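Histone acetyltransferase, ELP3 family (Methanocaldococcus infernus, PDB 6IA8) catalyses formation of 5-(carboxymethyl)uridine at wobble position 34 of tRNAs, using acetyl-CoA and S-adenosyl-L-methionine. Local coordinates at residues K226-G231 and Y299-R304; G258-S263 and Y288-I293; I407-E412 and M474-R479; E397-S402 and F422-D427. All blocks are in the same frame, centred on the assembly; numbering follows the deposited sequence.

Contact 1: residues K226-G231 and Y299-R304; sequences KLCKRG and YEMWKR. With SO4 (sulfate ion), chain C.
Met301 meets Leu227 and Cys228 through its thioether end alone. No hydrogen bond crosses the contact; the methyl and sulfur pack on side chains and on backbone. The methyl CE lies 3.7 Å from the carbonyl O of Leu227 and 4.4 Å from Cys228 SG. The sulfur SD faces the backbone, 4.2 Å from Cys228 CA. A bend at the last torsion of Met301 (chi3 69°) sets CE beside Leu227 O. Pro260 also touches both sulfur side chains.

Charged groups lie at one side. Lys229 NZ and Arg304 NH2 come within 4.6 Å as like charges, but Arg304 has salt bridges to Glu297 and Glu306.

Hydrogen bonds hold a sulfate, probably from the crystallisation liquor. Arg230 sends NE (2.8 Å) and NH2 (3.0 Å) to sulfate O2, which sits at the guanidinium edge. Gly231 N binds sulfate O4 at 3.0 Å, and His232 ND1 adds another bond.

The helix 222-227 ends here in a Schellman motif. Lys229, with positive phi, is its C-prime residue, and the turn is part of the radical SAM region.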
loop_
_atom_site.group_PDB
_atom_site.type_symbol
_atom_site.label_atom_id
_atom_site.label_comp_id
_atom_site.label_asym_id
_atom_site.label_seq_id
_atom_site.Cartn_x
_atom_site.Cartn_y
_atom_site.Cartn_z
ATOM N N LYS A 226 21.016 7.188 -11.877
ATOM C CA LYS A 226 22.475 7.150 -11.904
ATOM C C LYS A 226 23.054 8.457 -11.385
ATOM O O LYS A 226 24.028 8.459 -10.623
ATOM C CB LYS A 226 22.971 6.894 -13.322
ATOM C CG LYS A 226 22.700 5.504 -13.859
ATOM N N LEU A 227 22.442 9.583 -11.766
ATOM C CA LEU A 227 22.951 10.888 -11.345
ATOM C C LEU A 227 22.962 11.010 -9.822
ATOM O O LEU A 227 23.878 11.599 -9.233
ATOM C CB LEU A 227 22.098 11.985 -11.977
ATOM C CG LEU A 227 22.560 13.425 -11.994
ATOM C CD1 LEU A 227 23.811 13.604 -12.832
ATOM C CD2 LEU A 227 21.402 14.275 -12.518
ATOM N N CYS A 228 21.968 10.441 -9.165
ATOM C CA CYS A 228 21.885 10.472 -7.711
ATOM C C CYS A 228 22.535 9.254 -7.070
ATOM O O CYS A 228 22.433 9.069 -5.855
ATOM C CB CYS A 228 20.420 10.582 -7.274
ATOM S SG CYS A 228 19.586 12.044 -7.995
ATOM N N LYS A 229 23.186 8.417 -7.859
ATOM C CA LYS A 229 23.884 7.242 -7.346
ATOM C C LYS A 229 22.943 6.355 -6.529
ATOM O O LYS A 229 23.273 5.880 -5.437
ATOM C CB LYS A 229 25.121 7.653 -6.543
ATOM C CG LYS A 229 26.168 8.323 -7.422
ATOM C CD LYS A 229 27.385 8.836 -6.661
ATOM C CE LYS A 229 28.310 9.593 -7.627
ATOM N NZ LYS A 229 29.478 10.233 -6.959
ATOM N N ARG A 230 21.750 6.130 -7.080
ATOM C CA ARG A 230 20.841 5.139 -6.526
ATOM C C ARG A 230 21.281 3.739 -6.961
ATOM O O ARG A 230 21.972 3.556 -7.968
ATOM C CB ARG A 230 19.400 5.407 -6.967
ATOM C CG ARG A 230 18.942 6.852 -6.835
ATOM C CD ARG A 230 18.989 7.380 -5.400
ATOM N NE ARG A 230 18.108 6.645 -4.499
ATOM C CZ ARG A 230 17.671 7.110 -3.331
ATOM N NH1 ARG A 230 18.022 8.325 -2.926
ATOM N NH2 ARG A 230 16.863 6.368 -2.578
ATOM N N GLY A 231 20.886 2.742 -6.179
ATOM C CA GLY A 231 21.390 1.405 -6.402
ATOM C C GLY A 231 20.491 0.507 -7.218
ATOM O O GLY A 231 20.601 -0.719 -7.110
ATOM N N TYR A 299 22.762 15.832 -0.175
ATOM C CA TYR A 299 23.366 16.988 0.471
ATOM C C TYR A 299 24.673 17.371 -0.216
ATOM O O TYR A 299 24.971 18.562 -0.391
ATOM C CB TYR A 299 23.612 16.719 1.952
ATOM C CG TYR A 299 24.345 17.851 2.619
ATOM C CD1 TYR A 299 23.697 19.036 2.911
ATOM C CD2 TYR A 299 25.685 17.745 2.935
ATOM C CE1 TYR A 299 24.355 20.077 3.522
ATOM C CE2 TYR A 299 26.362 18.780 3.567
ATOM C CZ TYR A 299 25.696 19.948 3.849
ATOM O OH TYR A 299 26.352 20.990 4.452
ATOM N N GLU A 300 25.496 16.375 -0.555
ATOM C CA GLU A 300 26.748 16.665 -1.249
ATOM C C GLU A 300 26.476 17.359 -2.584
ATOM O O GLU A 300 27.089 18.382 -2.905
ATOM C CB GLU A 300 27.546 15.378 -1.458
ATOM C CG GLU A 300 28.173 14.815 -0.191
ATOM C CD GLU A 300 29.129 15.796 0.478
ATOM O OE1 GLU A 300 28.700 16.524 1.396
ATOM O OE2 GLU A 300 30.311 15.850 0.077
ATOM N N MET A 301 25.519 16.836 -3.357
ATOM C CA MET A 301 25.143 17.460 -4.623
ATOM C C MET A 301 24.683 18.892 -4.400
ATOM O O MET A 301 25.097 19.807 -5.119
ATOM C CB MET A 301 24.044 16.632 -5.301
ATOM C CG MET A 301 24.455 15.184 -5.545
ATOM S SD MET A 301 23.131 14.157 -6.211
ATOM C CE MET A 301 22.968 14.869 -7.852
ATOM N N TRP A 302 23.832 19.103 -3.391
ATOM C CA TRP A 302 23.370 20.449 -3.070
ATOM C C TRP A 302 24.538 21.358 -2.724
ATOM O O TRP A 302 24.578 22.513 -3.155
ATOM C CB TRP A 302 22.361 20.391 -1.921
ATOM C CG TRP A 302 21.910 21.719 -1.400
ATOM C CD1 TRP A 302 20.915 22.510 -1.911
ATOM C CD2 TRP A 302 22.433 22.423 -0.262
ATOM N NE1 TRP A 302 20.779 23.650 -1.156
ATOM C CE2 TRP A 302 21.688 23.617 -0.132
ATOM C CE3 TRP A 302 23.435 22.147 0.672
ATOM C CZ2 TRP A 302 21.930 24.537 0.883
ATOM C CZ3 TRP A 302 23.671 23.064 1.678
ATOM C CH2 TRP A 302 22.927 24.245 1.774
ATOM N N LYS A 303 25.511 20.840 -1.973
ATOM C CA LYS A 303 26.667 21.627 -1.569
ATOM C C LYS A 303 27.463 22.071 -2.788
ATOM O O LYS A 303 27.998 23.185 -2.822
ATOM C CB LYS A 303 27.516 20.779 -0.615
ATOM C CG LYS A 303 28.773 21.412 -0.070
ATOM C CD LYS A 303 29.479 20.439 0.890
ATOM N N ARG A 304 27.559 21.207 -3.801
ATOM C CA ARG A 304 28.345 21.538 -4.984
ATOM C C ARG A 304 27.621 22.493 -5.928
ATOM O O ARG A 304 28.195 22.882 -6.951
ATOM C CB ARG A 304 28.689 20.282 -5.792
ATOM C CG ARG A 304 29.336 19.135 -5.070
ATOM C CD ARG A 304 29.199 17.890 -5.961
ATOM N NE ARG A 304 29.279 16.629 -5.232
ATOM C CZ ARG A 304 28.791 15.479 -5.686
ATOM N NH1 ARG A 304 28.173 15.435 -6.861
ATOM N NH2 ARG A 304 28.907 14.377 -4.958
HETATM S S SO4 C . 18.218 3.023 -3.825
HETATM O O1 SO4 C . 18.349 1.861 -4.706
HETATM O O2 SO4 C . 17.213 3.951 -4.339
HETATM O O3 SO4 C . 17.833 2.580 -2.489
HETATM O O4 SO4 C . 19.509 3.703 -3.753
#

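Contact 2: residues G258-S263 and Y288-I293; sequences GMPGSS and YPCLVI
The CB of Cys290 points toward the loop 258-263, and three residues of that loop receive the side chain. Its CB sits beside the backbone, 3.6 Å from Gly258 O. Its SG is anti to the backbone N (chi1 -173°), which places the sulfur beside Met259 and Pro260. Met259 does not point at Cys290. It runs past it and offers its CG, 4.0 Å from Cys290 CB and 4.1 Å from Cys290 SG. Pro260 presents the CD corner of its ring, 4.3 Å from the same sulfur.

No direct hydrogen bond joins the two segments. One water does so instead. It donates to Gly258 O at 3.0 Å and to Cys290 O at 2.8 Å, so both buried carbonyls gain a partner.

The loop has its own bracing. Met259 to Ser262 form a type II beta turn with Gly261 at positive phi. Asp267 accepts from Gly258 N and pairs with Ser262 OG, while Ser263 N-caps the next helix. Helix 297-303 packs on Pro260 and Cys290 through Leu298.

The two segments follow the adjacent parallel strands 250-255 and 284-287. With helix 264-276 between them, those strands form a beta-alpha-beta crossover of the radical SAM domain.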
loop_
_atom_site.group_PDB
_atom_site.type_symbol
_atom_site.label_atom_id
_atom_site.label_comp_id
_atom_site.label_asym_id
_atom_site.label_seq_id
_atom_site.Cartn_x
_atom_site.Cartn_y
_atom_site.Cartn_z
ATOM N N GLY A 258 11.112 16.107 -8.194
ATOM C CA GLY A 258 12.111 17.140 -7.967
ATOM C C GLY A 258 13.497 16.631 -7.618
ATOM O O GLY A 258 14.278 17.336 -6.948
ATOM N N MET A 259 13.839 15.427 -8.070
ATOM C CA MET A 259 15.184 14.913 -7.886
ATOM C C MET A 259 16.169 15.644 -8.796
ATOM O O MET A 259 15.775 16.257 -9.788
ATOM C CB MET A 259 15.233 13.419 -8.188
ATOM C CG MET A 259 14.522 12.573 -7.139
ATOM S SD MET A 259 14.435 10.869 -7.611
ATOM C CE MET A 259 16.125 10.301 -7.363
ATOM N N PRO A 260 17.463 15.580 -8.482
ATOM C CA PRO A 260 18.466 16.199 -9.363
ATOM C C PRO A 260 18.323 15.682 -10.782
ATOM O O PRO A 260 18.139 14.485 -11.013
ATOM C CB PRO A 260 19.802 15.776 -8.740
ATOM C CG PRO A 260 19.494 15.576 -7.285
ATOM C CD PRO A 260 18.054 15.071 -7.228
ATOM N N GLY A 261 18.394 16.596 -11.739
ATOM C CA GLY A 261 18.282 16.232 -13.130
ATOM C C GLY A 261 16.877 16.237 -13.680
ATOM O O GLY A 261 16.702 16.168 -14.908
ATOM N N SER A 262 15.874 16.356 -12.823
ATOM C CA SER A 262 14.499 16.309 -13.271
ATOM C C SER A 262 13.964 17.724 -13.488
ATOM O O SER A 262 14.679 18.722 -13.388
ATOM C CB SER A 262 13.643 15.542 -12.263
ATOM O OG SER A 262 12.444 15.059 -12.869
ATOM N N SER A 263 12.680 17.811 -13.798
ATOM C CA SER A 263 12.015 19.083 -14.035
ATOM C C SER A 263 10.530 18.884 -13.779
ATOM O O SER A 263 10.057 17.756 -13.610
ATOM C CB SER A 263 12.247 19.582 -15.456
ATOM O OG SER A 263 11.537 18.761 -16.383
ATOM N N TYR A 288 6.503 12.330 -2.268
ATOM C CA TYR A 288 6.934 13.506 -1.505
ATOM C C TYR A 288 8.125 14.125 -2.212
ATOM O O TYR A 288 9.002 13.379 -2.658
ATOM C CB TYR A 288 7.310 13.185 -0.052
ATOM C CG TYR A 288 7.175 14.409 0.848
ATOM C CD1 TYR A 288 5.950 14.738 1.407
ATOM C CD2 TYR A 288 8.259 15.262 1.099
ATOM C CE1 TYR A 288 5.797 15.845 2.196
ATOM C CE2 TYR A 288 8.111 16.386 1.924
ATOM C CZ TYR A 288 6.871 16.664 2.450
ATOM O OH TYR A 288 6.674 17.764 3.243
ATOM N N PRO A 289 8.207 15.450 -2.332
ATOM C CA PRO A 289 9.322 16.049 -3.080
ATOM C C PRO A 289 10.664 15.710 -2.453
ATOM O O PRO A 289 10.767 15.504 -1.250
ATOM C CB PRO A 289 9.043 17.553 -3.012
ATOM C CG PRO A 289 8.077 17.724 -1.867
ATOM C CD PRO A 289 7.253 16.458 -1.846
ATOM N N CYS A 290 11.683 15.620 -3.303
ATOM C CA CYS A 290 13.042 15.336 -2.869
ATOM C C CYS A 290 13.535 16.465 -1.980
ATOM O O CYS A 290 13.336 17.643 -2.291
ATOM C CB CYS A 290 13.930 15.178 -4.106
ATOM S SG CYS A 290 15.581 14.629 -3.750
ATOM N N LEU A 291 14.156 16.100 -0.862
ATOM C CA LEU A 291 14.630 17.047 0.139
ATOM C C LEU A 291 16.141 16.921 0.285
ATOM O O LEU A 291 16.732 15.905 -0.089
ATOM C CB LEU A 291 13.979 16.802 1.512
ATOM C CG LEU A 291 12.459 16.801 1.608
ATOM C CD1 LEU A 291 12.002 16.214 2.937
ATOM C CD2 LEU A 291 11.908 18.205 1.418
ATOM N N VAL A 292 16.750 17.956 0.864
ATOM C CA VAL A 292 18.171 17.975 1.187
ATOM C C VAL A 292 18.303 17.778 2.691
ATOM O O VAL A 292 17.959 18.671 3.475
ATOM C CB VAL A 292 18.832 19.286 0.743
ATOM C CG1 VAL A 292 20.299 19.304 1.148
ATOM C CG2 VAL A 292 18.685 19.461 -0.783
ATOM N N ILE A 293 18.823 16.620 3.090
ATOM C CA ILE A 293 19.113 16.319 4.487
ATOM C C ILE A 293 20.620 16.143 4.638
ATOM O O ILE A 293 21.244 15.418 3.854
ATOM C CB ILE A 293 18.361 15.060 4.957
ATOM C CG1 ILE A 293 16.926 15.412 5.361
ATOM C CG2 ILE A 293 19.085 14.403 6.112
ATOM C CD1 ILE A 293 16.011 15.699 4.198
HETATM O O HOH W 1 12.840 18.746 -4.788
#

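Contact 3: residues I407-E412 and M474-R479; sequences IFLSFE and MKEAER
Leu409 has its CG beside the backbone N (chi1 -61°) and an outstretched CD1, which reaches the helix. Glu476 leans toward it with CG anti to the backbone N, then bends at chi2 (73°) so that the carboxylate turns aside. The two side chains cross at about a right angle. Leu409 CD1 lies 4.0 Å from Glu476 CG, the aliphatic part of that residue. The same methyl is 3.9 Å from Ala477 N and 4.2 Å from Ala477 CB. The alanine side chain is short, consistent with this close approach to the helix backbone.

The carboxylate of Glu476 is taken by Arg479, one turn on. Arg479 NH2 gives a nearly straight bond of 2.9 Å to Glu476 OE1 from above the carboxylate plane, part of a salt bridge, although this arginine is poorly ordered.

Leu473 and Ile480, on the same helix 469-484, also touch Leu409. Leu423 of strand 418-427 packs on Met474 and Ala477. The helix thus packs on two neighbouring strands, 404-413 and 418-427, of the GNAT sheet.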
loop_
_atom_site.group_PDB
_atom_site.type_symbol
_atom_site.label_atom_id
_atom_site.label_comp_id
_atom_site.label_asym_id
_atom_site.label_seq_id
_atom_site.Cartn_x
_atom_site.Cartn_y
_atom_site.Cartn_z
ATOM N N ILE A 407 -8.421 -6.609 -12.989
ATOM C CA ILE A 407 -9.842 -6.299 -12.910
ATOM C C ILE A 407 -10.078 -5.615 -11.568
ATOM O O ILE A 407 -9.832 -6.198 -10.505
ATOM C CB ILE A 407 -10.702 -7.561 -13.046
ATOM C CG1 ILE A 407 -10.450 -8.236 -14.411
ATOM C CG2 ILE A 407 -12.183 -7.189 -12.860
ATOM C CD1 ILE A 407 -9.656 -9.466 -14.362
ATOM N N PHE A 408 -10.520 -4.378 -11.606
ATOM C CA PHE A 408 -10.775 -3.602 -10.396
ATOM C C PHE A 408 -12.282 -3.532 -10.222
ATOM O O PHE A 408 -12.972 -2.873 -11.009
ATOM C CB PHE A 408 -10.186 -2.209 -10.505
ATOM C CG PHE A 408 -10.364 -1.358 -9.258
ATOM C CD1 PHE A 408 -9.557 -1.554 -8.159
ATOM C CD2 PHE A 408 -11.313 -0.363 -9.201
ATOM C CE1 PHE A 408 -9.670 -0.768 -7.011
ATOM C CE2 PHE A 408 -11.445 0.439 -8.072
ATOM C CZ PHE A 408 -10.625 0.232 -6.966
ATOM N N LEU A 409 -12.794 -4.296 -9.262
ATOM C CA LEU A 409 -14.215 -4.352 -8.945
ATOM C C LEU A 409 -14.493 -3.469 -7.744
ATOM O O LEU A 409 -13.738 -3.494 -6.777
ATOM C CB LEU A 409 -14.640 -5.784 -8.609
ATOM C CG LEU A 409 -14.479 -6.850 -9.693
ATOM C CD1 LEU A 409 -14.857 -8.221 -9.088
ATOM C CD2 LEU A 409 -15.362 -6.548 -10.930
ATOM N N SER A 410 -15.600 -2.732 -7.764
ATOM C CA SER A 410 -15.887 -1.857 -6.636
ATOM C C SER A 410 -17.389 -1.703 -6.449
ATOM O O SER A 410 -18.174 -1.881 -7.381
ATOM C CB SER A 410 -15.215 -0.485 -6.823
ATOM O OG SER A 410 -15.715 0.131 -7.993
ATOM N N PHE A 411 -17.779 -1.431 -5.211
ATOM C CA PHE A 411 -19.110 -0.927 -4.906
ATOM C C PHE A 411 -18.967 0.571 -4.702
ATOM O O PHE A 411 -18.102 1.014 -3.938
ATOM C CB PHE A 411 -19.714 -1.597 -3.670
ATOM C CG PHE A 411 -20.401 -2.878 -3.993
ATOM C CD1 PHE A 411 -21.665 -2.865 -4.609
ATOM C CD2 PHE A 411 -19.792 -4.088 -3.747
ATOM C CE1 PHE A 411 -22.301 -4.059 -4.956
ATOM C CE2 PHE A 411 -20.434 -5.289 -4.087
ATOM C CZ PHE A 411 -21.671 -5.277 -4.700
ATOM N N GLU A 412 -19.831 1.345 -5.349
ATOM C CA GLU A 412 -19.667 2.787 -5.413
ATOM C C GLU A 412 -21.030 3.425 -5.567
ATOM O O GLU A 412 -21.857 2.909 -6.314
ATOM C CB GLU A 412 -18.779 3.161 -6.606
ATOM C CG GLU A 412 -18.615 4.640 -6.857
ATOM C CD GLU A 412 -17.857 4.934 -8.144
ATOM O OE1 GLU A 412 -17.036 4.085 -8.563
ATOM O OE2 GLU A 412 -18.095 6.009 -8.742
ATOM N N MET A 474 -16.525 -10.914 -3.703
ATOM C CA MET A 474 -15.895 -12.220 -3.893
ATOM C C MET A 474 -16.714 -13.088 -4.838
ATOM O O MET A 474 -16.155 -13.763 -5.716
ATOM C CB MET A 474 -15.710 -12.923 -2.550
ATOM C CG MET A 474 -14.678 -12.236 -1.653
ATOM S SD MET A 474 -12.971 -12.409 -2.320
ATOM C CE MET A 474 -12.794 -14.179 -2.082
ATOM N N LYS A 475 -18.041 -13.082 -4.680
ATOM C CA LYS A 475 -18.872 -13.884 -5.568
ATOM C C LYS A 475 -18.687 -13.424 -7.013
ATOM O O LYS A 475 -18.601 -14.239 -7.946
ATOM C CB LYS A 475 -20.341 -13.791 -5.138
ATOM C CG LYS A 475 -21.229 -14.858 -5.770
ATOM N N GLU A 476 -18.654 -12.109 -7.225
ATOM C CA GLU A 476 -18.493 -11.598 -8.586
ATOM C C GLU A 476 -17.107 -11.923 -9.126
ATOM O O GLU A 476 -16.943 -12.279 -10.299
ATOM C CB GLU A 476 -18.725 -10.094 -8.622
ATOM C CG GLU A 476 -18.567 -9.471 -9.996
ATOM C CD GLU A 476 -19.695 -9.800 -10.939
ATOM O OE1 GLU A 476 -19.580 -9.450 -12.119
ATOM O OE2 GLU A 476 -20.691 -10.419 -10.508
ATOM N N ALA A 477 -16.099 -11.878 -8.266
ATOM C CA ALA A 477 -14.760 -12.259 -8.708
ATOM C C ALA A 477 -14.715 -13.725 -9.133
ATOM O O ALA A 477 -14.104 -14.078 -10.160
ATOM C CB ALA A 477 -13.740 -11.996 -7.594
ATOM N N GLU A 478 -15.334 -14.596 -8.337
ATOM C CA GLU A 478 -15.378 -16.012 -8.677
ATOM C C GLU A 478 -16.122 -16.239 -9.987
ATOM O O GLU A 478 -15.691 -17.050 -10.821
ATOM C CB GLU A 478 -16.035 -16.799 -7.543
ATOM C CG GLU A 478 -15.178 -16.761 -6.250
ATOM C CD GLU A 478 -15.917 -17.289 -5.043
ATOM O OE1 GLU A 478 -17.044 -17.789 -5.189
ATOM O OE2 GLU A 478 -15.365 -17.186 -3.947
ATOM N N ARG A 479 -17.247 -15.539 -10.186
ATOM C CA ARG A 479 -18.004 -15.684 -11.431
ATOM C C ARG A 479 -17.170 -15.248 -12.630
ATOM O O ARG A 479 -17.123 -15.934 -13.661
ATOM C CB ARG A 479 -19.295 -14.868 -11.367
ATOM C CG ARG A 479 -20.204 -15.055 -12.557
ATOM C CD ARG A 479 -21.296 -13.998 -12.621
ATOM N NE ARG A 479 -20.771 -12.686 -12.988
ATOM C CZ ARG A 479 -20.458 -12.325 -14.228
ATOM N NH1 ARG A 479 -20.607 -13.181 -15.228
ATOM N NH2 ARG A 479 -19.991 -11.109 -14.470
#

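Contact 4: residues E397-S402 and F422-D427; sequences EDYEAS and FLRLRD
Arg426 reaches Ala401 and Ser402 past an intervening strand of the GNAT fold's mixed sheet. Strands 392-401 and 418-427 lie on either side of 404-413, so the contact skips one strand.

From CB the arginine runs extended to NE, with CG anti to the backbone N (chi1 175°). This stem makes no close contact with segment 397-402. CZ comes within 3.5 Å of Ala401 O. NH1 gives that oxygen a bond of 2.9 Å (158° at the hydrogen). NH2 adds one of 3.2 Å, so two nitrogens grip one atom end-on. Both come from the same face of its carbonyl plane. NH2 also binds Ser402 O at 3.0 Å and lies 3.8 Å from Ser402 CB. NH1 has a salt bridge to Glu406 and NH2 one to Asp246, so the buried guanidinium has two carboxylates as well as two carbonyls, and the carboxylates probably offset its charge.

Arg424, two residues earlier on the same strand, meets Tyr399 through a water. Arg424 also bonds to Trp329 O, which belongs to a residue stacked on the Tyr399 ring, and to OE1 of Gln445, probably part of the acetyl-CoA site, as in relatives. The water donates to Tyr399 OH at 2.7 Å and accepts from Arg424 NH1 at 2.9 Å.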
loop_
_atom_site.group_PDB
_atom_site.type_symbol
_atom_site.label_atom_id
_atom_site.label_comp_id
_atom_site.label_asym_id
_atom_site.label_seq_id
_atom_site.Cartn_x
_atom_site.Cartn_y
_atom_site.Cartn_z
ATOM N N GLU A 397 -13.651 -2.059 -13.749
ATOM C CA GLU A 397 -12.705 -1.397 -14.637
ATOM C C GLU A 397 -11.500 -2.304 -14.795
ATOM O O GLU A 397 -10.927 -2.732 -13.783
ATOM C CB GLU A 397 -12.260 -0.058 -14.054
ATOM C CG GLU A 397 -11.240 0.688 -14.894
ATOM C CD GLU A 397 -10.854 2.006 -14.255
ATOM O OE1 GLU A 397 -11.363 2.341 -13.157
ATOM O OE2 GLU A 397 -10.051 2.710 -14.847
ATOM N N ASP A 398 -11.119 -2.581 -16.047
ATOM C CA ASP A 398 -10.000 -3.455 -16.372
ATOM C C ASP A 398 -8.825 -2.627 -16.886
ATOM O O ASP A 398 -9.009 -1.596 -17.559
ATOM C CB ASP A 398 -10.379 -4.481 -17.448
ATOM C CG ASP A 398 -11.427 -5.514 -16.969
ATOM O OD1 ASP A 398 -11.966 -5.405 -15.855
ATOM O OD2 ASP A 398 -11.652 -6.477 -17.697
ATOM N N TYR A 399 -7.608 -3.139 -16.661
ATOM C CA TYR A 399 -6.441 -2.535 -17.294
ATOM C C TYR A 399 -5.343 -3.571 -17.462
ATOM O O TYR A 399 -5.311 -4.588 -16.777
ATOM C CB TYR A 399 -5.934 -1.319 -16.523
ATOM C CG TYR A 399 -5.629 -1.522 -15.068
ATOM C CD1 TYR A 399 -6.654 -1.497 -14.129
ATOM C CD2 TYR A 399 -4.308 -1.708 -14.618
ATOM C CE1 TYR A 399 -6.393 -1.673 -12.766
ATOM C CE2 TYR A 399 -4.024 -1.867 -13.229
ATOM C CZ TYR A 399 -5.104 -1.848 -12.330
ATOM O OH TYR A 399 -4.925 -1.964 -10.982
ATOM N N GLU A 400 -4.470 -3.329 -18.429
ATOM C CA GLU A 400 -3.318 -4.187 -18.641
ATOM C C GLU A 400 -2.202 -3.750 -17.711
ATOM O O GLU A 400 -1.909 -2.552 -17.641
ATOM C CB GLU A 400 -2.842 -4.056 -20.080
ATOM C CG GLU A 400 -1.692 -4.958 -20.441
ATOM C CD GLU A 400 -2.139 -6.378 -20.792
ATOM O OE1 GLU A 400 -1.282 -7.285 -20.789
ATOM O OE2 GLU A 400 -3.344 -6.586 -21.056
ATOM N N ALA A 401 -1.532 -4.717 -17.074
ATOM C CA ALA A 401 -0.414 -4.443 -16.176
ATOM C C ALA A 401 0.514 -5.645 -16.088
ATOM O O ALA A 401 0.056 -6.777 -15.895
ATOM C CB ALA A 401 -0.927 -4.095 -14.782
ATOM N N SER A 402 1.807 -5.391 -16.271
ATOM C CA SER A 402 2.833 -6.422 -16.166
ATOM C C SER A 402 2.445 -7.669 -16.963
ATOM O O SER A 402 2.499 -8.804 -16.470
ATOM C CB SER A 402 3.092 -6.772 -14.696
ATOM O OG SER A 402 3.511 -5.648 -13.926
ATOM N N PHE A 422 -13.745 -2.470 -2.563
ATOM C CA PHE A 422 -13.129 -2.804 -3.835
ATOM C C PHE A 422 -12.386 -4.126 -3.712
ATOM O O PHE A 422 -12.023 -4.568 -2.612
ATOM C CB PHE A 422 -12.212 -1.656 -4.329
ATOM C CG PHE A 422 -10.984 -1.453 -3.524
ATOM C CD1 PHE A 422 -10.972 -0.524 -2.509
ATOM C CD2 PHE A 422 -9.816 -2.145 -3.815
ATOM C CE1 PHE A 422 -9.838 -0.294 -1.747
ATOM C CE2 PHE A 422 -8.660 -1.930 -3.042
ATOM C CZ PHE A 422 -8.673 -1.020 -2.013
ATOM N N LEU A 423 -12.162 -4.746 -4.870
ATOM C CA LEU A 423 -11.449 -6.009 -4.964
ATOM C C LEU A 423 -10.550 -5.939 -6.192
ATOM O O LEU A 423 -10.987 -5.494 -7.266
ATOM C CB LEU A 423 -12.416 -7.189 -5.079
ATOM C CG LEU A 423 -11.847 -8.587 -5.191
ATOM C CD1 LEU A 423 -12.863 -9.600 -4.629
ATOM C CD2 LEU A 423 -11.463 -8.962 -6.605
ATOM N N ARG A 424 -9.298 -6.392 -6.023
ATOM C CA ARG A 424 -8.296 -6.429 -7.087
ATOM C C ARG A 424 -8.114 -7.876 -7.546
ATOM O O ARG A 424 -7.636 -8.724 -6.780
ATOM C CB ARG A 424 -6.976 -5.865 -6.579
ATOM C CG ARG A 424 -7.004 -4.411 -6.160
ATOM C CD ARG A 424 -5.596 -3.954 -5.833
ATOM N NE ARG A 424 -5.498 -2.652 -5.177
ATOM C CZ ARG A 424 -5.582 -1.484 -5.806
ATOM N NH1 ARG A 424 -5.864 -1.448 -7.093
ATOM N NH2 ARG A 424 -5.447 -0.352 -5.134
ATOM N N LEU A 425 -8.590 -8.175 -8.749
ATOM C CA LEU A 425 -8.511 -9.503 -9.345
ATOM C C LEU A 425 -7.534 -9.472 -10.516
ATOM O O LEU A 425 -7.542 -8.531 -11.315
ATOM C CB LEU A 425 -9.883 -9.927 -9.846
ATOM C CG LEU A 425 -10.065 -11.355 -10.361
ATOM C CD1 LEU A 425 -9.956 -12.359 -9.222
ATOM C CD2 LEU A 425 -11.457 -11.479 -11.030
ATOM N N ARG A 426 -6.684 -10.482 -10.628
ATOM C CA ARG A 426 -5.660 -10.480 -11.667
ATOM C C ARG A 426 -5.615 -11.806 -12.418
ATOM O O ARG A 426 -5.641 -12.884 -11.806
ATOM C CB ARG A 426 -4.277 -10.171 -11.060
ATOM C CG ARG A 426 -3.131 -10.288 -12.105
ATOM C CD ARG A 426 -1.745 -9.875 -11.507
ATOM N NE ARG A 426 -0.675 -10.093 -12.477
ATOM C CZ ARG A 426 -0.375 -9.256 -13.461
ATOM N NH1 ARG A 426 -1.016 -8.109 -13.539
ATOM N NH2 ARG A 426 0.590 -9.543 -14.325
ATOM N N ASP A 427 -5.532 -11.711 -13.754
ATOM C CA ASP A 427 -5.208 -12.838 -14.615
ATOM C C ASP A 427 -3.707 -12.790 -14.797
ATOM O O ASP A 427 -3.217 -11.893 -15.487
ATOM C CB ASP A 427 -5.907 -12.713 -15.959
ATOM C CG ASP A 427 -5.735 -13.926 -16.820
ATOM O OD1 ASP A 427 -5.093 -14.921 -16.386
ATOM O OD2 ASP A 427 -6.255 -13.869 -17.945
HETATM O O HOH W 2 -6.503 -3.235 -9.255
#

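Overall arrangement
The four contacts form two pairs in two domains. Contacts 1 and 2 belong to the radical SAM region, with centres about 10 Å apart. They touch, partly because strand 292-293 leads into helix 297-303, and contact 2 is nested inside the chain loop closed by contact 1. Contacts 3 and 4 belong to the acetyltransferase domain, with centres also about 10 Å apart. They share one sheet: strand 404-413 of contact 3 runs between the two strands of contact 4, and their segments alternate along the chain. Contact 1 and contact 3 are about 45 Å apart between centres. The radical SAM contacts close before the acetyltransferase ones open, so the chain builds one catalytic domain after the other.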